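Local coordinates for DNA-entry nuclease (Competence-specific nuclease) (Streptococcus agalactiae ILRI112, PDB 4QGO), which probably cleaves DNA without sequence specificity, as a metal-dependent nuclease of the beta-beta-alpha (His-Me finger) type, at residues A[27-31]-A[32-36]; A[56-59]-A[60-64]; A[104-107]-A[108-111]; A[124-128]-A[129-133]; A[177-180]-A[181-185]. The protein carries 1 engineered substitution. All blocks are in the same frame, centred on the assembly; numbering follows the deposited sequence.

In the fold
Contacts 1, 2 and 5 are built on the seven-stranded antiparallel sheet: contact 1 is the hairpin at one margin, contact 2 the loop joining the two strands at the other, and contact 5 the loop between strands 170-177 and 188-195. Contacts 2 and 5 are neighbours, with centres about 10 Å apart and Pro63 O 2.7 Å from Tyr178 OH. Contact 4 packs against contact 2, Pro132 O lying 3.3 Å from Pro63 CG. Contact 3 enters strand 108-112, probably the first strand of the beta-beta-alpha nuclease site, and its centre is about 22 Å from those of contacts 1 and 2. Contacts 1 and 4 lie on opposite sides of the chain's centre.

Contact 1 of 5, residues A[27-31]-A[32-36]; sequences FQYVN and GIYEL
Gly32 lies against the hydroxyl end of Tyr29, with Tyr29 OH 3.4 Å from Gly32 CA. Together with Asn31 it forms the bend of a type I' turn, and glycine suits this place because at its backbone angles (phi 87°) a CB would be pressed against the Asn31 carbonyl oxygen. Ile33 closes the turn through paired backbone bonds with Val30: Val30 N to Ile33 O is 2.8 Å, while the return bond enters Val30 O from above the carbonyl plane. Its branched chain packs beside Val30 on one face of the hairpin. Tyr34 carries the opposite face. Tyr29, with CG anti to its backbone N (chi1 -171°), sends its CD1 edge onto the Tyr34 ring face, an edge-to-face pair with CD1 3.5 Å from Tyr34 CZ. Phe27 lies alongside the same ring, CD1 to CD1 3.6 Å, completing an aromatic cluster. Tyr29 OH bonds to the carboxylate of Asp9 and Tyr34 OH to its backbone oxygen. Glu35 and Gln28 exchange two backbone hydrogen bonds. Leu36 CD2 rests 3.6 Å from Phe27 CB. The hairpin borders strand 201-207, which bonds to Tyr34 and Leu36, while helix 12-22 packs on Phe27, Tyr34 and Leu36.

Contact 2 of 5, residues A[56-59]-A[60-64]; sequences TIDN and QQRPS
Asp58 OD1 receives two backbone N-H groups, Gln60 N and Arg62 N, each at 3.0 Å and from opposite faces of the carboxylate. The first bond makes an Asx turn. Asp58 OD2 holds the side chain: Arg62 NE reaches it at 2.8 Å on the syn lone pair, and Arg62 NH2 comes to the same oxygen from above the carboxylate plane, a side-on salt bridge. Asp58 can serve both because its CG sits between backbone N and carbonyl carbon (chi1 62°), curled back over the turn. An aspartate therefore suits the spot, short enough to brace the backbone while meeting a charge. The backbone forms a type I turn from Asp58 to Gln61, closed by Gln61 N to Asp58 O at 2.9 Å, and then Gln61 takes a left-handed conformation before Asp58 N bonds to Arg62 O, as in a G1 bulge. This loop connects strands 52-54 and 66-70. The other arginine nitrogen, NH1, bonds to Asn180 O and Asp183 O, and the guanidinium makes a cation-pi contact with Tyr178. Further along, Ser64 N reaches Thr56 O at 2.9 Å, while a water donates to Asp58 OD2 at 2.7 Å and also bonds to Ser64 OG.

Contact 3 of 5, residues A[104-107]-A[108-111]; sequences YGHA and VDKG. With SO4 (sulfate ion), chain D.
His106 NE2 donates to Asp109 OD1 at 2.6 Å, a short but bent bond (143° at the hydrogen). The donor meets the syn lone pair of the carboxylate, and OD1 lies close to the ring plane, although the two planes are turned 45° apart. The same ring edge faces the backbone, with CD2 3.2 Å from Val108 O. His106 holds its CG between backbone N and carbonyl carbon (chi1 61°), which swings the flat imidazole N-H to where a short aspartate three residues on can accept it. Strand 108-112 pairs with strand 135-139, which helix 140-144 follows, consistent with the beta-beta-alpha arrangement of this nuclease family; Asp109, Lys110 and Gly111 probably correspond to the start of its DRGH-type motif. In the next shell Gln144 bonds to Asp109 OD2, fixing the carboxylate, and Gln97 bonds to Val108 O and Ala107 N. Earlier in the loop, Tyr104 OH donates to sulfate O1 at 2.6 Å and bonds to His141 ND1; the ion, probably from the crystallisation liquor, also bonds His103 NE2.

Contact 4 of 5, residues A[124-128]-A[129-133]; sequences GWDAS and VSNPQ
The carboxylate of Asp126 and the amide of Asn131 stack face to face, their planes 9° apart and their chains running in opposite directions, with Asp126 OD2 3.4 Å from Asn131 CB. One face of the Trp125 indole is met by Ala127 CA. Each acid or amide opens an Asx turn: Asp126 OD1 accepts Ser128 N, and Asn131 OD1 accepts Gln133 N at 2.9 Å. Between them a weak backbone bond closes a type I turn from Ser128 to Asn131. Asn131 suits its place by offering both acceptor and donor: with CG anti to the backbone N (chi1 178°), its ND2 reaches a lone pair of Asp126 O at 2.8 Å. The loop links helix 116-119 to strand 135-139, and Asn55 accepts the Trp125 NE1 hydrogen. Ser128 fits because it is small and hydroxylated: Ser128 OG donates to the syn lone pair of Asp126 OD1 at 2.6 Å and accepts Ser130 N, an ST turn. A water donates to Asp126 OD2 at 2.8 Å and to Ser128 OG.

Contact 5 of 5, residues A[177-180]-A[181-185]; sequences LYRN and DTDLV
Asp183 meets Arg179 nearly in plane, side-on, through both oxygens. Arg179 NE points straight at Asp183 OD2 (2.7 Å, 173° at the hydrogen) on its syn lone pair, while NH2 reaches Asp183 OD1 at 3.2 Å. The arginine chain, bent at chi3 (-56°), turns back to bring its guanidinium edge there. Asp183 OD2 also accepts from a water at 2.7 Å; that water takes the Arg179 N hydrogen and donates to Val185 O, tying the loop's two ends together. Asn180 uses its amide in two ways. Its OD1 accepts Thr182 N at 2.9 Å and Asp183 N at 2.8 Å, the latter nearly along the C=O axis, and its ND2 makes a weak bond to Asp183 OD1. An asparagine fits, accepting two N-H groups with one oxygen while offering the acid a donor. Tyr178 CE1 comes 3.8 Å from Val185 C, with Leu184 O near the ring plane at its edge. Its OH bonds to Pro63 O, and a second water donates to Tyr178 OH and, at 2.7 Å, to Leu184 O. The bond from Thr182 N defines an Asx turn, here in the loop joining strands 170-177 and 188-195 of the central sheet.

Contact 1 of 5, residues A[27-31]-A[32-36]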
loop_
_atom_site.group_PDB
_atom_site.type_symbol
_atom_site.label_atom_id
_atom_site.label_comp_id
_atom_site.label_asym_id
_atom_site.label_seq_id
_atom_site.Cartn_x
_atom_site.Cartn_y
_atom_site.Cartn_z
ATOM N N PHE A 27 -14.298 -1.059 10.900
ATOM C CA PHE A 27 -12.886 -1.402 10.909
ATOM C C PHE A 27 -12.449 -1.818 12.292
ATOM O O PHE A 27 -13.064 -1.446 13.295
ATOM C CB PHE A 27 -12.016 -0.270 10.367
ATOM C CG PHE A 27 -12.182 1.039 11.074
ATOM C CD1 PHE A 27 -11.496 1.309 12.246
ATOM C CD2 PHE A 27 -13.007 2.016 10.549
ATOM C CE1 PHE A 27 -11.643 2.526 12.891
ATOM C CE2 PHE A 27 -13.157 3.230 11.187
ATOM C CZ PHE A 27 -12.474 3.488 12.361
ATOM N N GLN A 28 -11.401 -2.629 12.341
ATOM C CA GLN A 28 -10.801 -2.971 13.621
ATOM C C GLN A 28 -9.299 -3.106 13.475
ATOM O O GLN A 28 -8.804 -3.516 12.430
ATOM C CB GLN A 28 -11.398 -4.256 14.184
ATOM C CG GLN A 28 -11.207 -5.469 13.296
ATOM C CD GLN A 28 -11.926 -6.689 13.827
ATOM O OE1 GLN A 28 -12.935 -7.121 13.269
ATOM N NE2 GLN A 28 -11.416 -7.248 14.906
ATOM N N TYR A 29 -8.588 -2.745 14.536
ATOM C CA TYR A 29 -7.137 -2.841 14.566
ATOM C C TYR A 29 -6.751 -4.247 14.972
ATOM O O TYR A 29 -7.171 -4.740 16.014
ATOM C CB TYR A 29 -6.587 -1.844 15.573
ATOM C CG TYR A 29 -5.087 -1.676 15.571
ATOM C CD1 TYR A 29 -4.487 -0.732 14.755
ATOM C CD2 TYR A 29 -4.276 -2.441 16.406
ATOM C CE1 TYR A 29 -3.117 -0.545 14.762
ATOM C CE2 TYR A 29 -2.891 -2.256 16.423
ATOM C CZ TYR A 29 -2.331 -1.306 15.597
ATOM O OH TYR A 29 -0.965 -1.108 15.608
ATOM N N VAL A 30 -5.962 -4.902 14.133
ATOM C CA VAL A 30 -5.504 -6.238 14.440
ATOM C C VAL A 30 -4.146 -6.455 13.799
ATOM O O VAL A 30 -3.949 -6.144 12.623
ATOM C CB VAL A 30 -6.540 -7.307 14.014
ATOM C CG1 VAL A 30 -6.893 -7.157 12.555
ATOM C CG2 VAL A 30 -6.048 -8.709 14.315
ATOM N N ASN A 31 -3.206 -6.992 14.569
ATOM C CA ASN A 31 -1.881 -7.309 14.043
ATOM C C ASN A 31 -1.198 -6.101 13.413
ATOM O O ASN A 31 -0.512 -6.245 12.404
ATOM C CB ASN A 31 -1.964 -8.414 12.980
ATOM C CG ASN A 31 -2.519 -9.717 13.515
ATOM O OD1 ASN A 31 -3.554 -10.200 13.048
ATOM N ND2 ASN A 31 -1.815 -10.314 14.466
ATOM N N GLY A 32 -1.422 -4.912 13.963
ATOM C CA GLY A 32 -0.727 -3.731 13.484
ATOM C C GLY A 32 -1.392 -3.017 12.321
ATOM O O GLY A 32 -0.923 -1.968 11.894
ATOM N N ILE A 33 -2.499 -3.555 11.815
ATOM C CA ILE A 33 -3.169 -2.938 10.671
ATOM C C ILE A 33 -4.662 -2.775 10.953
ATOM O O ILE A 33 -5.143 -3.228 11.991
ATOM C CB ILE A 33 -2.884 -3.714 9.355
ATOM C CG1 ILE A 33 -3.266 -5.201 9.445
ATOM C CG2 ILE A 33 -1.384 -3.630 9.035
ATOM C CD1 ILE A 33 -4.765 -5.505 9.371
ATOM N N TYR A 34 -5.391 -2.124 10.050
ATOM C CA TYR A 34 -6.845 -2.061 10.171
ATOM C C TYR A 34 -7.494 -2.980 9.151
ATOM O O TYR A 34 -7.320 -2.806 7.938
ATOM C CB TYR A 34 -7.355 -0.621 10.010
ATOM C CG TYR A 34 -7.097 0.235 11.223
ATOM C CD1 TYR A 34 -8.002 0.266 12.277
ATOM C CD2 TYR A 34 -5.948 1.006 11.321
ATOM C CE1 TYR A 34 -7.760 1.037 13.401
ATOM C CE2 TYR A 34 -5.698 1.780 12.443
ATOM C CZ TYR A 34 -6.612 1.795 13.475
ATOM O OH TYR A 34 -6.371 2.566 14.591
ATOM N N GLU A 35 -8.227 -3.963 9.654
ATOM C CA GLU A 35 -9.074 -4.791 8.827
ATOM C C GLU A 35 -10.335 -3.974 8.564
ATOM O O GLU A 35 -10.914 -3.409 9.505
ATOM C CB GLU A 35 -9.408 -6.079 9.574
ATOM C CG GLU A 35 -10.264 -7.062 8.813
ATOM C CD GLU A 35 -10.643 -8.274 9.654
ATOM O OE1 GLU A 35 -11.659 -8.927 9.336
ATOM O OE2 GLU A 35 -9.934 -8.570 10.643
ATOM N N LEU A 36 -10.745 -3.890 7.299
ATOM C CA LEU A 36 -11.912 -3.091 6.926
ATOM C C LEU A 36 -13.040 -3.986 6.461
ATOM O O LEU A 36 -12.802 -4.961 5.750
ATOM C CB LEU A 36 -11.553 -2.160 5.761
ATOM C CG LEU A 36 -10.289 -1.319 5.930
ATOM C CD1 LEU A 36 -10.112 -0.426 4.709
ATOM C CD2 LEU A 36 -10.343 -0.499 7.207
#

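Contact 2 of 5, residues A[56-59]-A[60-64]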
loop_
_atom_site.group_PDB
_atom_site.type_symbol
_atom_site.label_atom_id
_atom_site.label_comp_id
_atom_site.label_asym_id
_atom_site.label_seq_id
_atom_site.Cartn_x
_atom_site.Cartn_y
_atom_site.Cartn_z
ATOM N N THR A 56 -2.814 5.463 -11.497
ATOM C CA THR A 56 -3.518 6.716 -11.763
ATOM C C THR A 56 -3.015 7.783 -10.807
ATOM O O THR A 56 -2.373 7.482 -9.795
ATOM C CB THR A 56 -5.054 6.598 -11.614
ATOM O OG1 THR A 56 -5.418 6.569 -10.231
ATOM C CG2 THR A 56 -5.606 5.351 -12.330
ATOM N N ILE A 57 -3.300 9.036 -11.138
ATOM C CA ILE A 57 -2.983 10.152 -10.252
ATOM C C ILE A 57 -4.200 11.045 -10.055
ATOM O O ILE A 57 -5.096 11.073 -10.896
ATOM C CB ILE A 57 -1.782 10.998 -10.746
ATOM C CG1 ILE A 57 -2.022 11.541 -12.156
ATOM C CG2 ILE A 57 -0.484 10.185 -10.688
ATOM C CD1 ILE A 57 -0.918 12.478 -12.623
ATOM N N ASP A 58 -4.229 11.779 -8.945
ATOM C CA ASP A 58 -5.368 12.651 -8.657
ATOM C C ASP A 58 -5.125 14.079 -9.169
ATOM O O ASP A 58 -4.142 14.336 -9.850
ATOM C CB ASP A 58 -5.761 12.602 -7.172
ATOM C CG ASP A 58 -4.654 13.079 -6.245
ATOM O OD1 ASP A 58 -3.813 13.896 -6.679
ATOM O OD2 ASP A 58 -4.648 12.631 -5.075
ATOM N N ASN A 59 -6.027 15.003 -8.848
ATOM C CA ASN A 59 -5.924 16.348 -9.411
ATOM C C ASN A 59 -4.759 17.154 -8.845
ATOM O O ASN A 59 -4.379 18.186 -9.398
ATOM C CB ASN A 59 -7.247 17.107 -9.260
ATOM C CG ASN A 59 -8.290 16.666 -10.283
ATOM O OD1 ASN A 59 -7.954 16.181 -11.365
ATOM N ND2 ASN A 59 -9.563 16.832 -9.939
ATOM N N GLN A 60 -4.188 16.670 -7.750
ATOM C CA GLN A 60 -3.006 17.289 -7.178
ATOM C C GLN A 60 -1.743 16.550 -7.601
ATOM O O GLN A 60 -0.672 16.758 -7.032
ATOM C CB GLN A 60 -3.133 17.356 -5.657
ATOM C CG GLN A 60 -4.282 18.267 -5.200
ATOM C CD GLN A 60 -5.674 17.624 -5.333
ATOM O OE1 GLN A 60 -5.896 16.475 -4.929
ATOM N NE2 GLN A 60 -6.614 18.374 -5.903
ATOM N N GLN A 61 -1.886 15.699 -8.617
ATOM C CA GLN A 61 -0.778 14.946 -9.211
ATOM C C GLN A 61 -0.150 13.942 -8.244
ATOM O O GLN A 61 1.022 13.596 -8.383
ATOM C CB GLN A 61 0.325 15.865 -9.755
ATOM C CG GLN A 61 -0.137 17.192 -10.330
ATOM C CD GLN A 61 -0.628 17.070 -11.742
ATOM O OE1 GLN A 61 -1.136 16.024 -12.147
ATOM N NE2 GLN A 61 -0.473 18.142 -12.515
ATOM N N ARG A 62 -0.939 13.476 -7.280
ATOM C CA ARG A 62 -0.475 12.474 -6.319
ATOM C C ARG A 62 -0.885 11.085 -6.784
ATOM O O ARG A 62 -1.966 10.920 -7.344
ATOM C CB ARG A 62 -1.110 12.711 -4.946
ATOM C CG ARG A 62 -0.928 14.122 -4.404
ATOM C CD ARG A 62 -1.654 14.311 -3.080
ATOM N NE ARG A 62 -3.080 14.021 -3.160
ATOM C CZ ARG A 62 -3.963 14.269 -2.200
ATOM N NH1 ARG A 62 -3.593 14.829 -1.052
ATOM N NH2 ARG A 62 -5.236 13.971 -2.397
ATOM N N PRO A 63 -0.042 10.072 -6.533
ATOM C CA PRO A 63 -0.471 8.694 -6.826
ATOM C C PRO A 63 -1.804 8.366 -6.177
ATOM O O PRO A 63 -2.035 8.650 -4.999
ATOM C CB PRO A 63 0.655 7.843 -6.227
ATOM C CG PRO A 63 1.859 8.728 -6.361
ATOM C CD PRO A 63 1.354 10.122 -6.066
ATOM N N SER A 64 -2.697 7.786 -6.975
ATOM C CA SER A 64 -4.052 7.524 -6.531
ATOM C C SER A 64 -4.402 6.065 -6.836
ATOM O O SER A 64 -3.515 5.232 -6.991
ATOM C CB SER A 64 -5.004 8.511 -7.215
ATOM O OG SER A 64 -6.300 8.467 -6.641
HETATM O O HOH W 1 -1.643 4.554 -8.984
HETATM O O HOH W 2 -6.106 10.460 -4.559
#

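Contact 3 of 5, residues A[104-107]-A[108-111]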
loop_
_atom_site.group_PDB
_atom_site.type_symbol
_atom_site.label_atom_id
_atom_site.label_comp_id
_atom_site.label_asym_id
_atom_site.label_seq_id
_atom_site.Cartn_x
_atom_site.Cartn_y
_atom_site.Cartn_z
ATOM N N TYR A 104 15.212 -0.203 11.970
ATOM C CA TYR A 104 15.198 0.045 10.525
ATOM C C TYR A 104 16.352 0.926 10.070
ATOM O O TYR A 104 16.797 0.839 8.923
ATOM C CB TYR A 104 13.867 0.664 10.077
ATOM C CG TYR A 104 12.687 -0.248 10.322
ATOM C CD1 TYR A 104 12.422 -1.319 9.469
ATOM C CD2 TYR A 104 11.835 -0.040 11.401
ATOM C CE1 TYR A 104 11.348 -2.155 9.694
ATOM C CE2 TYR A 104 10.760 -0.877 11.636
ATOM C CZ TYR A 104 10.520 -1.926 10.779
ATOM O OH TYR A 104 9.446 -2.755 11.015
ATOM N N GLY A 105 16.817 1.797 10.958
ATOM C CA GLY A 105 17.944 2.659 10.652
ATOM C C GLY A 105 17.571 3.914 9.887
ATOM O O GLY A 105 18.187 4.959 10.066
ATOM N N HIS A 106 16.573 3.810 9.012
ATOM C CA HIS A 106 16.104 4.960 8.242
ATOM C C HIS A 106 14.588 5.018 8.347
ATOM O O HIS A 106 13.948 4.029 8.700
ATOM C CB HIS A 106 16.526 4.857 6.786
ATOM C CG HIS A 106 15.981 3.652 6.093
ATOM N ND1 HIS A 106 16.614 2.428 6.120
ATOM C CD2 HIS A 106 14.851 3.475 5.368
ATOM C CE1 HIS A 106 15.900 1.552 5.436
ATOM N NE2 HIS A 106 14.824 2.163 4.971
ATOM N N ALA A 107 14.015 6.174 8.031
ATOM C CA ALA A 107 12.594 6.412 8.288
ATOM C C ALA A 107 11.677 5.963 7.155
ATOM O O ALA A 107 10.622 5.382 7.419
ATOM C CB ALA A 107 12.351 7.872 8.585
ATOM N N VAL A 108 12.073 6.223 5.912
ATOM C CA VAL A 108 11.171 6.014 4.772
ATOM C C VAL A 108 11.792 5.235 3.618
ATOM O O VAL A 108 13.011 5.240 3.437
ATOM C CB VAL A 108 10.595 7.341 4.234
ATOM C CG1 VAL A 108 9.684 7.989 5.270
ATOM C CG2 VAL A 108 11.712 8.301 3.802
ATOM N N ASP A 109 10.915 4.568 2.865
ATOM C CA ASP A 109 11.268 3.794 1.680
ATOM C C ASP A 109 10.420 4.293 0.522
ATOM O O ASP A 109 9.331 4.830 0.722
ATOM C CB ASP A 109 10.909 2.312 1.864
ATOM C CG ASP A 109 11.770 1.605 2.886
ATOM O OD1 ASP A 109 12.883 2.078 3.180
ATOM O OD2 ASP A 109 11.338 0.536 3.368
ATOM N N LYS A 110 10.934 4.126 -0.688
ATOM C CA LYS A 110 10.117 4.297 -1.872
ATOM C C LYS A 110 9.098 3.177 -1.818
ATOM O O LYS A 110 9.438 2.000 -1.948
ATOM C CB LYS A 110 10.972 4.203 -3.131
ATOM C CG LYS A 110 11.895 5.402 -3.312
ATOM C CD LYS A 110 12.914 5.173 -4.425
ATOM C CE LYS A 110 13.964 6.273 -4.437
ATOM N NZ LYS A 110 15.197 5.873 -5.178
ATOM N N GLY A 111 7.847 3.543 -1.578
ATOM C CA GLY A 111 6.800 2.534 -1.478
ATOM C C GLY A 111 5.982 2.350 -2.747
ATOM O O GLY A 111 5.222 3.236 -3.128
HETATM S S SO4 D . 10.473 -5.992 10.530
HETATM O O1 SO4 D . 9.609 -5.073 9.798
HETATM O O2 SO4 D . 10.223 -7.368 10.109
HETATM O O3 SO4 D . 11.870 -5.649 10.269
HETATM O O4 SO4 D . 10.228 -5.858 11.966
#

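Contact 4 of 5, residues A[124-128]-A[129-133]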
loop_
_atom_site.group_PDB
_atom_site.type_symbol
_atom_site.label_atom_id
_atom_site.label_comp_id
_atom_site.label_asym_id
_atom_site.label_seq_id
_atom_site.Cartn_x
_atom_site.Cartn_y
_atom_site.Cartn_z
ATOM N N GLY A 124 4.819 -2.979 -21.358
ATOM C CA GLY A 124 4.666 -1.544 -21.532
ATOM C C GLY A 124 4.617 -0.741 -20.242
ATOM O O GLY A 124 4.654 0.489 -20.257
ATOM N N TRP A 125 4.525 -1.435 -19.117
ATOM C CA TRP A 125 4.367 -0.763 -17.834
ATOM C C TRP A 125 5.687 -0.350 -17.202
ATOM O O TRP A 125 6.662 -1.108 -17.206
ATOM C CB TRP A 125 3.594 -1.677 -16.882
ATOM C CG TRP A 125 3.283 -1.081 -15.547
ATOM C CD1 TRP A 125 2.523 0.025 -15.299
ATOM C CD2 TRP A 125 3.690 -1.587 -14.272
ATOM N NE1 TRP A 125 2.450 0.252 -13.942
ATOM C CE2 TRP A 125 3.152 -0.728 -13.290
ATOM C CE3 TRP A 125 4.450 -2.687 -13.866
ATOM C CZ2 TRP A 125 3.361 -0.929 -11.924
ATOM C CZ3 TRP A 125 4.653 -2.891 -12.514
ATOM C CH2 TRP A 125 4.117 -2.006 -11.554
ATOM N N ASP A 126 5.712 0.855 -16.642
ATOM C CA ASP A 126 6.892 1.322 -15.935
ATOM C C ASP A 126 6.955 0.633 -14.568
ATOM O O ASP A 126 6.276 1.026 -13.617
ATOM C CB ASP A 126 6.863 2.851 -15.820
ATOM C CG ASP A 126 8.067 3.414 -15.097
ATOM O OD1 ASP A 126 8.958 2.633 -14.702
ATOM O OD2 ASP A 126 8.119 4.649 -14.925
ATOM N N ALA A 127 7.772 -0.416 -14.487
ATOM C CA ALA A 127 7.894 -1.207 -13.270
ATOM C C ALA A 127 9.048 -0.718 -12.398
ATOM O O ALA A 127 9.428 -1.381 -11.434
ATOM C CB ALA A 127 8.078 -2.686 -13.617
ATOM N N SER A 128 9.592 0.447 -12.738
ATOM C CA SER A 128 10.753 0.983 -12.027
ATOM C C SER A 128 10.413 1.640 -10.695
ATOM O O SER A 128 9.250 1.906 -10.382
ATOM C CB SER A 128 11.494 1.995 -12.902
ATOM O OG SER A 128 10.805 3.233 -12.932
ATOM N N VAL A 129 11.456 1.937 -9.925
ATOM C CA VAL A 129 11.299 2.582 -8.630
ATOM C C VAL A 129 10.999 4.068 -8.775
ATOM O O VAL A 129 10.824 4.775 -7.787
ATOM C CB VAL A 129 12.565 2.399 -7.758
ATOM C CG1 VAL A 129 12.750 0.931 -7.402
ATOM C CG2 VAL A 129 13.794 2.930 -8.489
ATOM N N SER A 130 10.928 4.551 -10.011
ATOM C CA SER A 130 10.651 5.961 -10.221
ATOM C C SER A 130 9.420 6.196 -11.088
ATOM O O SER A 130 9.283 7.255 -11.694
ATOM C CB SER A 130 11.864 6.659 -10.834
ATOM O OG SER A 130 12.206 6.073 -12.075
ATOM N N ASN A 131 8.524 5.214 -11.155
ATOM C CA ASN A 131 7.224 5.447 -11.778
ATOM C C ASN A 131 6.437 6.398 -10.879
ATOM O O ASN A 131 6.033 6.008 -9.785
ATOM C CB ASN A 131 6.478 4.119 -11.941
ATOM C CG ASN A 131 5.085 4.288 -12.541
ATOM O OD1 ASN A 131 4.498 5.372 -12.510
ATOM N ND2 ASN A 131 4.545 3.200 -13.074
ATOM N N PRO A 132 6.219 7.649 -11.321
ATOM C CA PRO A 132 5.674 8.661 -10.408
ATOM C C PRO A 132 4.212 8.424 -10.045
ATOM O O PRO A 132 3.701 9.071 -9.131
ATOM C CB PRO A 132 5.828 9.963 -11.204
ATOM C CG PRO A 132 5.751 9.520 -12.635
ATOM C CD PRO A 132 6.469 8.196 -12.669
ATOM N N GLN A 133 3.541 7.522 -10.752
ATOM C CA GLN A 133 2.158 7.213 -10.429
ATOM C C GLN A 133 2.050 6.000 -9.515
ATOM O O GLN A 133 0.962 5.681 -9.039
ATOM C CB GLN A 133 1.347 6.950 -11.706
ATOM C CG GLN A 133 1.484 8.040 -12.741
ATOM C CD GLN A 133 0.284 8.128 -13.662
ATOM O OE1 GLN A 133 -0.604 7.275 -13.639
ATOM N NE2 GLN A 133 0.253 9.168 -14.479
HETATM O O HOH W 3 10.533 5.943 -14.443
#

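Contact 5 of 5, residues A[177-180]-A[181-185]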
loop_
_atom_site.group_PDB
_atom_site.type_symbol
_atom_site.label_atom_id
_atom_site.label_comp_id
_atom_site.label_asym_id
_atom_site.label_seq_id
_atom_site.Cartn_x
_atom_site.Cartn_y
_atom_site.Cartn_z
ATOM N N LEU A 177 -4.407 6.525 0.889
ATOM C CA LEU A 177 -5.433 7.331 1.565
ATOM C C LEU A 177 -4.811 8.632 2.069
ATOM O O LEU A 177 -3.828 8.601 2.825
ATOM C CB LEU A 177 -6.069 6.549 2.718
ATOM C CG LEU A 177 -6.667 5.186 2.367
ATOM C CD1 LEU A 177 -7.325 4.578 3.601
ATOM C CD2 LEU A 177 -7.658 5.311 1.217
ATOM N N TYR A 178 -5.348 9.763 1.608
ATOM C CA TYR A 178 -4.879 11.095 2.009
ATOM C C TYR A 178 -5.914 11.745 2.924
ATOM O O TYR A 178 -7.117 11.530 2.754
ATOM C CB TYR A 178 -4.635 11.991 0.788
ATOM C CG TYR A 178 -3.614 11.432 -0.194
ATOM C CD1 TYR A 178 -2.257 11.638 -0.007
ATOM C CD2 TYR A 178 -4.017 10.692 -1.301
ATOM C CE1 TYR A 178 -1.323 11.123 -0.891
ATOM C CE2 TYR A 178 -3.092 10.185 -2.198
ATOM C CZ TYR A 178 -1.747 10.398 -1.987
ATOM O OH TYR A 178 -0.832 9.889 -2.867
ATOM N N ARG A 179 -5.454 12.540 3.891
ATOM C CA ARG A 179 -6.359 13.176 4.856
ATOM C C ARG A 179 -7.222 14.232 4.199
ATOM O O ARG A 179 -8.312 14.550 4.683
ATOM C CB ARG A 179 -5.579 13.886 5.958
ATOM C CG ARG A 179 -4.780 12.990 6.889
ATOM C CD ARG A 179 -4.135 13.822 7.995
ATOM N NE ARG A 179 -3.314 14.894 7.443
ATOM C CZ ARG A 179 -2.826 15.904 8.154
ATOM N NH1 ARG A 179 -3.080 15.988 9.455
ATOM N NH2 ARG A 179 -2.089 16.835 7.565
ATOM N N ASN A 180 -6.698 14.793 3.119
ATOM C CA ASN A 180 -7.290 15.950 2.469
ATOM C C ASN A 180 -6.736 16.066 1.059
ATOM O O ASN A 180 -5.945 15.230 0.611
ATOM C CB ASN A 180 -6.980 17.212 3.277
ATOM C CG ASN A 180 -5.493 17.413 3.492
ATOM O OD1 ASN A 180 -4.701 17.356 2.548
ATOM N ND2 ASN A 180 -5.100 17.624 4.745
ATOM N N ASP A 181 -7.127 17.114 0.352
ATOM C CA ASP A 181 -6.759 17.217 -1.050
ATOM C C ASP A 181 -5.324 17.661 -1.287
ATOM O O ASP A 181 -4.832 17.555 -2.404
ATOM C CB ASP A 181 -7.724 18.140 -1.804
ATOM C CG ASP A 181 -9.069 17.496 -2.056
ATOM O OD1 ASP A 181 -9.162 16.252 -1.977
ATOM O OD2 ASP A 181 -10.034 18.238 -2.343
ATOM N N THR A 182 -4.636 18.129 -0.248
ATOM C CA THR A 182 -3.316 18.727 -0.451
ATOM C C THR A 182 -2.110 17.984 0.142
ATOM O O THR A 182 -0.986 18.211 -0.301
ATOM C CB THR A 182 -3.291 20.189 0.025
ATOM O OG1 THR A 182 -3.656 20.252 1.407
ATOM C CG2 THR A 182 -4.277 21.014 -0.789
ATOM N N ASP A 183 -2.333 17.123 1.135
ATOM C CA ASP A 183 -1.223 16.391 1.762
ATOM C C ASP A 183 -0.351 15.706 0.721
ATOM O O ASP A 183 -0.851 15.077 -0.222
ATOM C CB ASP A 183 -1.724 15.285 2.687
ATOM C CG ASP A 183 -2.141 15.777 4.050
ATOM O OD1 ASP A 183 -2.027 16.984 4.366
ATOM O OD2 ASP A 183 -2.576 14.915 4.827
ATOM N N LEU A 184 0.953 15.778 0.907
ATOM C CA LEU A 184 1.855 15.126 -0.032
ATOM C C LEU A 184 1.951 13.620 0.202
ATOM O O LEU A 184 2.200 12.867 -0.729
ATOM C CB LEU A 184 3.237 15.762 0.051
ATOM C CG LEU A 184 3.256 17.214 -0.404
ATOM C CD1 LEU A 184 4.643 17.786 -0.204
ATOM C CD2 LEU A 184 2.843 17.290 -1.855
ATOM N N VAL A 185 1.774 13.192 1.448
ATOM C CA VAL A 185 2.035 11.805 1.837
ATOM C C VAL A 185 0.736 11.175 2.331
ATOM O O VAL A 185 0.006 11.780 3.110
ATOM C CB VAL A 185 3.091 11.747 2.972
ATOM C CG1 VAL A 185 3.377 10.305 3.388
ATOM C CG2 VAL A 185 4.366 12.453 2.549
HETATM O O HOH W 4 2.004 10.909 -2.636
HETATM O O HOH W 5 -2.566 12.262 4.191
#